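Local coordinates for putative arylalkylamine N-Acetyltransferase 7 (Aedes aegypti, PDB 4FD7), which probably transfers an acetyl group from acetyl-CoA to an amine, possibly an arylalkylamine, as a GNAT-family N-acetyltransferase, at residues 29-42 against 79-93. Sequence-based numbering, arbitrary orientation.
Sequences VWYRVQDLPEDRFE and KAMLPDRMSLVCFRE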
ATOM      1  N   VAL A  29     -14.229 -19.644   4.437  1.00 21.42           N
ATOM      2  CA  VAL A  29     -14.788 -19.380   3.137  1.00 18.19           C
ATOM      3  C   VAL A  29     -13.587 -19.035   2.275  1.00 18.01           C
ATOM      4  O   VAL A  29     -12.483 -18.866   2.802  1.00 18.35           O
ATOM      5  CB  VAL A  29     -15.812 -18.236   3.215  1.00 20.92           C
ATOM      6  CG1 VAL A  29     -15.132 -16.935   3.630  1.00 21.09           C
ATOM      7  CG2 VAL A  29     -16.583 -18.088   1.900  1.00 18.71           C
ATOM      8  N   TRP A  30     -13.778 -18.955   0.965  1.00 16.62           N
ATOM      9  CA  TRP A  30     -12.673 -18.647   0.072  1.00 16.84           C
ATOM     10  C   TRP A  30     -12.684 -17.179  -0.281  1.00 16.60           C
ATOM     11  O   TRP A  30     -13.745 -16.575  -0.419  1.00 17.00           O
ATOM     12  CB  TRP A  30     -12.776 -19.472  -1.210  1.00 17.95           C
ATOM     13  CG  TRP A  30     -12.294 -20.855  -1.076  1.00 18.06           C
ATOM     14  CD1 TRP A  30     -13.045 -21.964  -0.813  1.00 19.61           C
ATOM     15  CD2 TRP A  30     -10.948 -21.306  -1.227  1.00 18.77           C
ATOM     16  NE1 TRP A  30     -12.244 -23.078  -0.778  1.00 19.11           N
ATOM     17  CE2 TRP A  30     -10.944 -22.700  -1.026  1.00 20.93           C
ATOM     18  CE3 TRP A  30      -9.734 -20.665  -1.505  1.00 17.53           C
ATOM     19  CZ2 TRP A  30      -9.783 -23.468  -1.088  1.00 18.54           C
ATOM     20  CZ3 TRP A  30      -8.577 -21.427  -1.562  1.00 19.98           C
ATOM     21  CH2 TRP A  30      -8.608 -22.810  -1.358  1.00 22.06           C
ATOM     22  N   TYR A  31     -11.487 -16.610  -0.423  1.00 14.83           N
ATOM     23  CA  TYR A  31     -11.324 -15.254  -0.895  1.00 15.14           C
ATOM     24  C   TYR A  31     -10.350 -15.287  -2.066  1.00 16.41           C
ATOM     25  O   TYR A  31      -9.621 -16.260  -2.243  1.00 16.50           O
ATOM     26  CB  TYR A  31     -10.700 -14.373   0.194  1.00 15.38           C
ATOM     27  CG  TYR A  31     -11.536 -14.174   1.443  1.00 17.39           C
ATOM     28  CD1 TYR A  31     -12.308 -13.029   1.610  1.00 17.62           C
ATOM     29  CD2 TYR A  31     -11.529 -15.116   2.461  1.00 18.01           C
ATOM     30  CE1 TYR A  31     -13.068 -12.834   2.764  1.00 19.66           C
ATOM     31  CE2 TYR A  31     -12.278 -14.936   3.606  1.00 19.30           C
ATOM     32  CZ  TYR A  31     -13.045 -13.794   3.755  1.00 22.25           C
ATOM     33  OH  TYR A  31     -13.795 -13.610   4.905  1.00 22.06           O
ATOM     34  N   ARG A  32     -10.313 -14.215  -2.845  1.00 15.65           N
ATOM     35  CA  ARG A  32      -9.302 -14.091  -3.882  1.00 15.02           C
ATOM     36  C   ARG A  32      -8.712 -12.684  -3.866  1.00 14.88           C
ATOM     37  O   ARG A  32      -9.361 -11.734  -3.404  1.00 12.02           O
ATOM     38  CB  ARG A  32      -9.890 -14.387  -5.260  1.00 16.39           C
ATOM     39  CG  ARG A  32     -10.997 -13.422  -5.679  1.00 17.62           C
ATOM     40  CD  ARG A  32     -11.595 -13.820  -7.010  1.00 17.17           C
ATOM     41  NE  ARG A  32     -12.582 -12.851  -7.478  1.00 19.46           N
ATOM     42  CZ  ARG A  32     -13.857 -12.845  -7.105  1.00 20.56           C
ATOM     43  NH1 ARG A  32     -14.310 -13.759  -6.257  1.00 20.21           N
ATOM     44  NH2 ARG A  32     -14.677 -11.919  -7.579  1.00 21.12           N
ATOM     45  N   VAL A  33      -7.485 -12.578  -4.370  1.00 12.98           N
ATOM     46  CA  VAL A  33      -6.844 -11.295  -4.630  1.00 13.42           C
ATOM     47  C   VAL A  33      -6.580 -11.224  -6.138  1.00 14.88           C
ATOM     48  O   VAL A  33      -6.008 -12.155  -6.721  1.00 13.10           O
ATOM     49  CB  VAL A  33      -5.507 -11.149  -3.890  1.00 14.37           C
ATOM     50  CG1 VAL A  33      -5.002  -9.693  -4.010  1.00 12.04           C
ATOM     51  CG2 VAL A  33      -5.641 -11.565  -2.424  1.00 12.68           C
ATOM     52  N   GLN A  34      -7.017 -10.139  -6.768  1.00 13.76           N
ATOM     53  CA  GLN A  34      -6.942 -10.034  -8.223  1.00 13.39           C
ATOM     54  C   GLN A  34      -6.703  -8.608  -8.681  1.00 14.43           C
ATOM     55  O   GLN A  34      -6.794  -7.673  -7.882  1.00 10.95           O
ATOM     56  CB  GLN A  34      -8.246 -10.528  -8.858  1.00 14.01           C
ATOM     57  CG  GLN A  34      -9.482  -9.712  -8.449  1.00 15.51           C
ATOM     58  CD  GLN A  34     -10.665  -9.933  -9.381  1.00 15.08           C
ATOM     59  OE1 GLN A  34     -11.468 -10.844  -9.185  1.00 17.44           O
ATOM     60  NE2 GLN A  34     -10.783  -9.088 -10.386  1.00 13.58           N
ATOM     61  N   ASP A  35      -6.402  -8.453  -9.971  1.00 13.65           N
ATOM     62  CA  ASP A  35      -6.335  -7.120 -10.577  1.00 14.83           C
ATOM     63  C   ASP A  35      -7.632  -6.381 -10.301  1.00 14.06           C
ATOM     64  O   ASP A  35      -8.720  -6.967 -10.372  1.00 14.24           O
ATOM     65  CB  ASP A  35      -6.168  -7.203 -12.093  1.00 16.07           C
ATOM     66  CG  ASP A  35      -4.799  -7.665 -12.516  1.00 16.13           C
ATOM     67  OD1 ASP A  35      -3.790  -7.250 -11.897  1.00 13.37           O
ATOM     68  OD2 ASP A  35      -4.739  -8.442 -13.501  1.00 15.60           O
ATOM     69  N   LEU A  36      -7.523  -5.098  -9.978  1.00 14.78           N
ATOM     70  CA  LEU A  36      -8.696  -4.271  -9.733  1.00 14.59           C
ATOM     71  C   LEU A  36      -9.327  -3.884 -11.066  1.00 14.14           C
ATOM     72  O   LEU A  36      -8.695  -3.189 -11.862  1.00 14.21           O
ATOM     73  CB  LEU A  36      -8.281  -3.004  -8.972  1.00 13.95           C
ATOM     74  CG  LEU A  36      -9.400  -1.981  -8.769  1.00 15.78           C
ATOM     75  CD1 LEU A  36     -10.432  -2.512  -7.779  1.00 16.98           C
ATOM     76  CD2 LEU A  36      -8.838  -0.633  -8.289  1.00 15.60           C
ATOM     77  N   PRO A  37     -10.568  -4.350 -11.330  1.00 13.26           N
ATOM     78  CA  PRO A  37     -11.231  -4.029 -12.598  1.00 17.79           C
ATOM     79  C   PRO A  37     -11.475  -2.536 -12.730  1.00 16.53           C
ATOM     80  O   PRO A  37     -11.733  -1.858 -11.730  1.00 17.88           O
ATOM     81  CB  PRO A  37     -12.572  -4.783 -12.499  1.00 17.03           C
ATOM     82  CG  PRO A  37     -12.325  -5.885 -11.507  1.00 16.96           C
ATOM     83  CD  PRO A  37     -11.376  -5.268 -10.504  1.00 16.39           C
ATOM     84  N   GLU A  38     -11.395  -2.020 -13.949  1.00 18.30           N
ATOM     85  CA  GLU A  38     -11.582  -0.586 -14.153  1.00 18.61           C
ATOM     86  C   GLU A  38     -12.922  -0.084 -13.600  1.00 19.65           C
ATOM     87  O   GLU A  38     -12.984   0.975 -12.980  1.00 18.15           O
ATOM     88  CB  GLU A  38     -11.425  -0.223 -15.628  1.00 18.54           C
ATOM     89  CG  GLU A  38     -10.015  -0.481 -16.187  1.00 19.33           C
ATOM     90  CD  GLU A  38      -9.339   0.790 -16.674  1.00 22.49           C
ATOM     91  OE1 GLU A  38      -9.987   1.860 -16.602  1.00 21.48           O
ATOM     92  OE2 GLU A  38      -8.162   0.730 -17.116  1.00 22.09           O
ATOM     93  N   ASP A  39     -13.985  -0.868 -13.777  1.00 19.62           N
ATOM     94  CA  ASP A  39     -15.315  -0.422 -13.346  1.00 20.26           C
ATOM     95  C   ASP A  39     -15.496  -0.491 -11.834  1.00 19.05           C
ATOM     96  O   ASP A  39     -16.584  -0.239 -11.325  1.00 20.24           O
ATOM     97  CB  ASP A  39     -16.419  -1.228 -14.046  1.00 21.54           C
ATOM     98  CG  ASP A  39     -16.395  -2.698 -13.677  1.00 22.93           C
ATOM     99  OD1 ASP A  39     -15.450  -3.130 -12.991  1.00 20.94           O
ATOM    100  OD2 ASP A  39     -17.319  -3.429 -14.095  1.00 26.60           O
ATOM    101  N   ARG A  40     -14.437  -0.845 -11.113  1.00 19.55           N
ATOM    102  CA  ARG A  40     -14.459  -0.769  -9.654  1.00 18.73           C
ATOM    103  C   ARG A  40     -13.494   0.298  -9.117  1.00 19.07           C
ATOM    104  O   ARG A  40     -13.334   0.450  -7.888  1.00 19.34           O
ATOM    105  CB  ARG A  40     -14.121  -2.122  -9.037  1.00 19.28           C
ATOM    106  CG  ARG A  40     -14.952  -3.292  -9.556  1.00 20.64           C
ATOM    107  CD  ARG A  40     -16.462  -3.094  -9.375  1.00 20.51           C
ATOM    108  NE  ARG A  40     -16.878  -2.817  -7.991  1.00 18.98           N
ATOM    109  CZ  ARG A  40     -17.051  -3.723  -7.029  1.00 20.21           C
ATOM    110  NH1 ARG A  40     -17.444  -3.328  -5.824  1.00 22.09           N
ATOM    111  NH2 ARG A  40     -16.830  -5.018  -7.246  1.00 21.34           N
ATOM    112  N   PHE A  41     -12.864   1.042 -10.023  1.00 19.08           N
ATOM    113  CA  PHE A  41     -11.913   2.074  -9.598  1.00 17.71           C
ATOM    114  C   PHE A  41     -12.510   3.011  -8.532  1.00 18.98           C
ATOM    115  O   PHE A  41     -11.933   3.173  -7.454  1.00 18.01           O
ATOM    116  CB  PHE A  41     -11.376   2.884 -10.784  1.00 17.73           C
ATOM    117  CG  PHE A  41     -10.279   2.191 -11.559  1.00 16.52           C
ATOM    118  CD1 PHE A  41      -9.909   0.885 -11.264  1.00 17.03           C
ATOM    119  CD2 PHE A  41      -9.600   2.861 -12.563  1.00 17.34           C
ATOM    120  CE1 PHE A  41      -8.889   0.255 -11.973  1.00 16.14           C
ATOM    121  CE2 PHE A  41      -8.583   2.249 -13.271  1.00 17.23           C
ATOM    122  CZ  PHE A  41      -8.226   0.941 -12.980  1.00 16.89           C
ATOM    123  N   GLU A  42     -13.681   3.589  -8.798  1.00 19.74           N
ATOM    124  CA  GLU A  42     -14.216   4.545  -7.830  1.00 19.97           C
ATOM    125  C   GLU A  42     -14.568   3.821  -6.535  1.00 19.10           C
ATOM    126  O   GLU A  42     -14.312   4.362  -5.445  1.00 18.32           O
ATOM    127  CB  GLU A  42     -15.402   5.369  -8.354  1.00 22.50           C
ATOM    128  CG  GLU A  42     -15.754   6.576  -7.442  1.00 21.28           C
ATOM    129  CD  GLU A  42     -14.768   7.755  -7.549  1.00 23.75           C
ATOM    130  OE1 GLU A  42     -14.115   7.903  -8.608  1.00 27.21           O
ATOM    131  OE2 GLU A  42     -14.653   8.539  -6.575  1.00 21.94           O
ATOM    132  N   LYS A  79      -5.798   8.329  -7.911  1.00 13.83           N
ATOM    133  CA  LYS A  79      -6.404   8.391  -9.239  1.00 16.58           C
ATOM    134  C   LYS A  79      -5.362   8.448 -10.341  1.00 14.65           C
ATOM    135  O   LYS A  79      -5.578   7.870 -11.414  1.00 16.27           O
ATOM    136  CB  LYS A  79      -7.416   9.539  -9.369  1.00 14.89           C
ATOM    137  CG  LYS A  79      -8.718   9.245  -8.646  1.00 16.58           C
ATOM    138  CD  LYS A  79      -9.811  10.237  -8.977  1.00 17.41           C
ATOM    139  CE  LYS A  79     -11.059   9.882  -8.203  1.00 19.91           C
ATOM    140  NZ  LYS A  79     -12.214  10.732  -8.586  1.00 23.01           N
ATOM    141  N   ALA A  80      -4.244   9.118 -10.084  1.00 12.78           N
ATOM    142  CA  ALA A  80      -3.139   9.096 -11.052  1.00 16.39           C
ATOM    143  C   ALA A  80      -2.504   7.715 -11.163  1.00 15.30           C
ATOM    144  O   ALA A  80      -2.000   7.343 -12.234  1.00 17.10           O
ATOM    145  CB  ALA A  80      -2.077  10.132 -10.716  1.00 13.93           C
ATOM    146  N   MET A  81      -2.513   6.959 -10.069  1.00 14.75           N
ATOM    147  CA  MET A  81      -1.877   5.630 -10.071  1.00 13.89           C
ATOM    148  C   MET A  81      -2.693   4.506 -10.724  1.00 15.46           C
ATOM    149  O   MET A  81      -2.126   3.614 -11.351  1.00 16.54           O
ATOM    150  CB  MET A  81      -1.531   5.202  -8.644  1.00 15.86           C
ATOM    151  CG  MET A  81      -0.484   6.084  -7.955  1.00 13.90           C
ATOM    152  SD  MET A  81      -0.377   5.685  -6.204  1.00 15.64           S
ATOM    153  CE  MET A  81       0.253   4.014  -6.281  1.00 13.75           C
ATOM    154  N   LEU A  82      -4.009   4.528 -10.540  1.00 16.01           N
ATOM    155  CA  LEU A  82      -4.870   3.420 -10.988  1.00 15.78           C
ATOM    156  C   LEU A  82      -4.710   2.966 -12.446  1.00 15.67           C
ATOM    157  O   LEU A  82      -4.738   1.762 -12.705  1.00 15.36           O
ATOM    158  CB  LEU A  82      -6.346   3.725 -10.697  1.00 16.21           C
ATOM    159  CG  LEU A  82      -6.707   3.791  -9.214  1.00 16.69           C
ATOM    160  CD1 LEU A  82      -7.995   4.567  -9.023  1.00 20.43           C
ATOM    161  CD2 LEU A  82      -6.847   2.394  -8.654  1.00 18.41           C
ATOM    162  N   PRO A  83      -4.550   3.913 -13.396  1.00 16.65           N
ATOM    163  CA  PRO A  83      -4.428   3.488 -14.802  1.00 16.49           C
ATOM    164  C   PRO A  83      -3.193   2.663 -15.110  1.00 18.61           C
ATOM    165  O   PRO A  83      -3.094   2.194 -16.252  1.00 16.69           O
ATOM    166  CB  PRO A  83      -4.316   4.818 -15.562  1.00 18.22           C
ATOM    167  CG  PRO A  83      -4.968   5.816 -14.682  1.00 19.84           C
ATOM    168  CD  PRO A  83      -4.633   5.384 -13.290  1.00 16.94           C
ATOM    169  N   ASP A  84      -2.261   2.511 -14.161  1.00 16.57           N
ATOM    170  CA  ASP A  84      -1.099   1.669 -14.407  1.00 16.37           C
ATOM    171  C   ASP A  84      -1.524   0.202 -14.383  1.00 15.62           C
ATOM    172  O   ASP A  84      -0.760  -0.660 -14.793  1.00 14.16           O
ATOM    173  CB  ASP A  84       0.008   1.918 -13.383  1.00 16.63           C
ATOM    174  CG  ASP A  84       0.583   3.337 -13.468  1.00 18.77           C
ATOM    175  OD1 ASP A  84       0.329   4.024 -14.480  1.00 18.62           O
ATOM    176  OD2 ASP A  84       1.306   3.750 -12.535  1.00 19.23           O
ATOM    177  N   ARG A  85      -2.743  -0.064 -13.902  1.00 14.58           N
ATOM    178  CA  ARG A  85      -3.291  -1.427 -13.885  1.00 14.77           C
ATOM    179  C   ARG A  85      -2.414  -2.369 -13.062  1.00 14.37           C
ATOM    180  O   ARG A  85      -2.080  -3.492 -13.465  1.00 13.25           O
ATOM    181  CB  ARG A  85      -3.516  -1.952 -15.305  1.00 14.42           C
ATOM    182  CG  ARG A  85      -4.685  -1.274 -16.018  1.00 15.59           C
ATOM    183  CD  ARG A  85      -5.148  -2.083 -17.236  1.00 17.36           C
ATOM    184  NE  ARG A  85      -6.268  -1.443 -17.914  1.00 19.63           N
ATOM    185  CZ  ARG A  85      -6.888  -1.950 -18.975  1.00 20.55           C
ATOM    186  NH1 ARG A  85      -6.507  -3.125 -19.475  1.00 19.60           N
ATOM    187  NH2 ARG A  85      -7.890  -1.284 -19.531  1.00 20.69           N
ATOM    188  N   MET A  86      -2.027  -1.896 -11.890  1.00 14.52           N
ATOM    189  CA  MET A  86      -1.219  -2.726 -11.019  1.00 13.92           C
ATOM    190  C   MET A  86      -1.874  -2.885  -9.660  1.00 11.89           C
ATOM    191  O   MET A  86      -1.382  -3.648  -8.833  1.00 14.63           O
ATOM    192  CB  MET A  86       0.206  -2.158 -10.875  1.00 11.87           C
ATOM    193  CG  MET A  86       1.041  -2.226 -12.173  1.00 13.49           C
ATOM    194  SD  MET A  86       1.454  -3.913 -12.699  1.00 13.28           S
ATOM    195  CE  MET A  86       2.595  -4.399 -11.410  1.00 15.22           C
ATOM    196  N   SER A  87      -2.984  -2.195  -9.423  1.00 11.30           N
ATOM    197  CA  SER A  87      -3.580  -2.225  -8.088  1.00 12.85           C
ATOM    198  C   SER A  87      -4.360  -3.507  -7.801  1.00 13.31           C
ATOM    199  O   SER A  87      -4.967  -4.094  -8.697  1.00 13.48           O
ATOM    200  CB  SER A  87      -4.420  -0.976  -7.811  1.00 14.03           C
ATOM    201  OG  SER A  87      -3.590   0.177  -7.855  1.00 15.68           O
ATOM    202  N   LEU A  88      -4.335  -3.927  -6.538  1.00 12.07           N
ATOM    203  CA  LEU A  88      -4.883  -5.231  -6.176  1.00 12.51           C
ATOM    204  C   LEU A  88      -6.117  -5.147  -5.275  1.00 13.97           C
ATOM    205  O   LEU A  88      -6.205  -4.267  -4.428  1.00 12.34           O
ATOM    206  CB  LEU A  88      -3.791  -6.069  -5.519  1.00 12.69           C
ATOM    207  CG  LEU A  88      -2.634  -6.448  -6.452  1.00 13.25           C
ATOM    208  CD1 LEU A  88      -1.537  -7.168  -5.686  1.00 11.95           C
ATOM    209  CD2 LEU A  88      -3.168  -7.326  -7.579  1.00 13.18           C
ATOM    210  N   VAL A  89      -7.069  -6.066  -5.459  1.00 12.52           N
ATOM    211  CA  VAL A  89      -8.311  -6.021  -4.688  1.00 14.35           C
ATOM    212  C   VAL A  89      -8.657  -7.417  -4.181  1.00 15.56           C
ATOM    213  O   VAL A  89      -8.369  -8.413  -4.855  1.00 13.07           O
ATOM    214  CB  VAL A  89      -9.488  -5.441  -5.524  1.00 13.26           C
ATOM    215  CG1 VAL A  89      -9.823  -6.318  -6.753  1.00 13.73           C
ATOM    216  CG2 VAL A  89     -10.743  -5.272  -4.666  1.00 15.37           C
ATOM    217  N   CYS A  90      -9.251  -7.488  -2.993  1.00 14.71           N
ATOM    218  CA  CYS A  90      -9.659  -8.767  -2.413  1.00 14.94           C
ATOM    219  C   CYS A  90     -11.180  -8.879  -2.403  1.00 16.17           C
ATOM    220  O   CYS A  90     -11.891  -7.946  -1.993  1.00 15.39           O
ATOM    221  CB  CYS A  90      -9.118  -8.912  -0.974  1.00 14.48           C
ATOM    222  SG  CYS A  90      -9.550 -10.456  -0.100  1.00 16.97           S
ATOM    223  N   PHE A  91     -11.674 -10.023  -2.866  1.00 15.44           N
ATOM    224  CA  PHE A  91     -13.113 -10.315  -2.789  1.00 18.87           C
ATOM    225  C   PHE A  91     -13.322 -11.625  -2.063  1.00 18.07           C
ATOM    226  O   PHE A  91     -12.489 -12.520  -2.138  1.00 16.47           O
ATOM    227  CB  PHE A  91     -13.741 -10.454  -4.185  1.00 15.83           C
ATOM    228  CG  PHE A  91     -13.715  -9.195  -5.009  1.00 18.58           C
ATOM    229  CD1 PHE A  91     -14.423  -8.064  -4.615  1.00 16.85           C
ATOM    230  CD2 PHE A  91     -13.000  -9.152  -6.203  1.00 16.70           C
ATOM    231  CE1 PHE A  91     -14.411  -6.898  -5.405  1.00 18.87           C
ATOM    232  CE2 PHE A  91     -12.975  -7.995  -6.990  1.00 18.14           C
ATOM    233  CZ  PHE A  91     -13.681  -6.869  -6.593  1.00 18.34           C
ATOM    234  N   ARG A  92     -14.443 -11.729  -1.361  1.00 18.05           N
ATOM    235  CA  ARG A  92     -14.913 -12.996  -0.826  1.00 18.62           C
ATOM    236  C   ARG A  92     -15.756 -13.680  -1.907  1.00 22.11           C
ATOM    237  O   ARG A  92     -16.598 -13.038  -2.530  1.00 22.93           O
ATOM    238  CB  ARG A  92     -15.773 -12.727   0.414  1.00 20.62           C
ATOM    239  CG  ARG A  92     -16.224 -13.972   1.175  1.00 22.65           C
ATOM    240  CD  ARG A  92     -16.940 -13.522   2.432  1.00 23.69           C
ATOM    241  NE  ARG A  92     -17.923 -12.493   2.113  1.00 25.95           N
ATOM    242  CZ  ARG A  92     -19.228 -12.616   2.326  1.00 28.02           C
ATOM    243  NH1 ARG A  92     -19.706 -13.720   2.888  1.00 29.60           N
ATOM    244  NH2 ARG A  92     -20.053 -11.631   1.989  1.00 26.40           N
ATOM    245  N   GLU A  93     -15.508 -14.967  -2.153  1.00 23.08           N
ATOM    246  CA  GLU A  93     -16.288 -15.730  -3.128  1.00 24.65           C
ATOM    247  C   GLU A  93     -17.756 -15.666  -2.762  1.00 24.76           C
ATOM    248  O   GLU A  93     -18.132 -16.025  -1.649  1.00 27.00           O
ATOM    249  CB  GLU A  93     -15.853 -17.196  -3.167  1.00 23.86           C
ATOM    250  CG  GLU A  93     -14.393 -17.425  -3.462  1.00 23.32           C
ATOM    251  CD  GLU A  93     -13.973 -16.952  -4.827  1.00 24.40           C
ATOM    252  OE1 GLU A  93     -12.771 -16.647  -4.978  1.00 19.80           O
ATOM    253  OE2 GLU A  93     -14.837 -16.896  -5.742  1.00 25.73           O
TER
HETATM  254  O   HOH W   1     -10.598 -17.695  -4.154  1.00 26.44           O
HETATM  255  O   HOH W   2      -4.191  -4.452 -11.510  1.00 17.78           O
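Glu38 OE2 is gripped side-on by two nitrogens of Arg85: NE lies 3.0 Å from OE2 and uses the anti lone pair of that oxygen, whereas NH2 meets OE2 from above the carboxylate plane. Both bonds are bent. Beside this salt bridge, Leu82 CB sits over one face of the Phe41 ring, 3.9 Å from its centroid; Glu38 CA lies over the opposite face, toward the rim. Leu36 meets Leu82 through their CD2 atoms and sets CD1 against Val89 CB at 3.8 Å. Strands 29-35 and 88-92 run antiparallel at 151°, neighbours within the GNAT-fold sheet; reciprocal N-H to O bonds at Arg32-Phe91 (Arg32 N to Phe91 O, 2.8 Å) and Gln34-Val89 set the register, with Val33-Cys90 the non-hydrogen-bonded pair between them. Arg32 runs extended from CG to NE and turns at its last torsion (chi4 -84°), so that Phe91 CB lies over the centre of one guanidinium face, 3.7 Å above that plane. Gln34 OE1 takes Arg32 NE almost straight (2.9 Å, 171°), and Gln34 NE2 binds Asp35 O, so both ends of the amide are held, nearly perpendicular to the Phe91 ring. Arg32 NH1 also forms a salt bridge with Glu93 OE2 (3.2 Å), while Glu93 OE1 forms another, to Arg17 of strand 14-21.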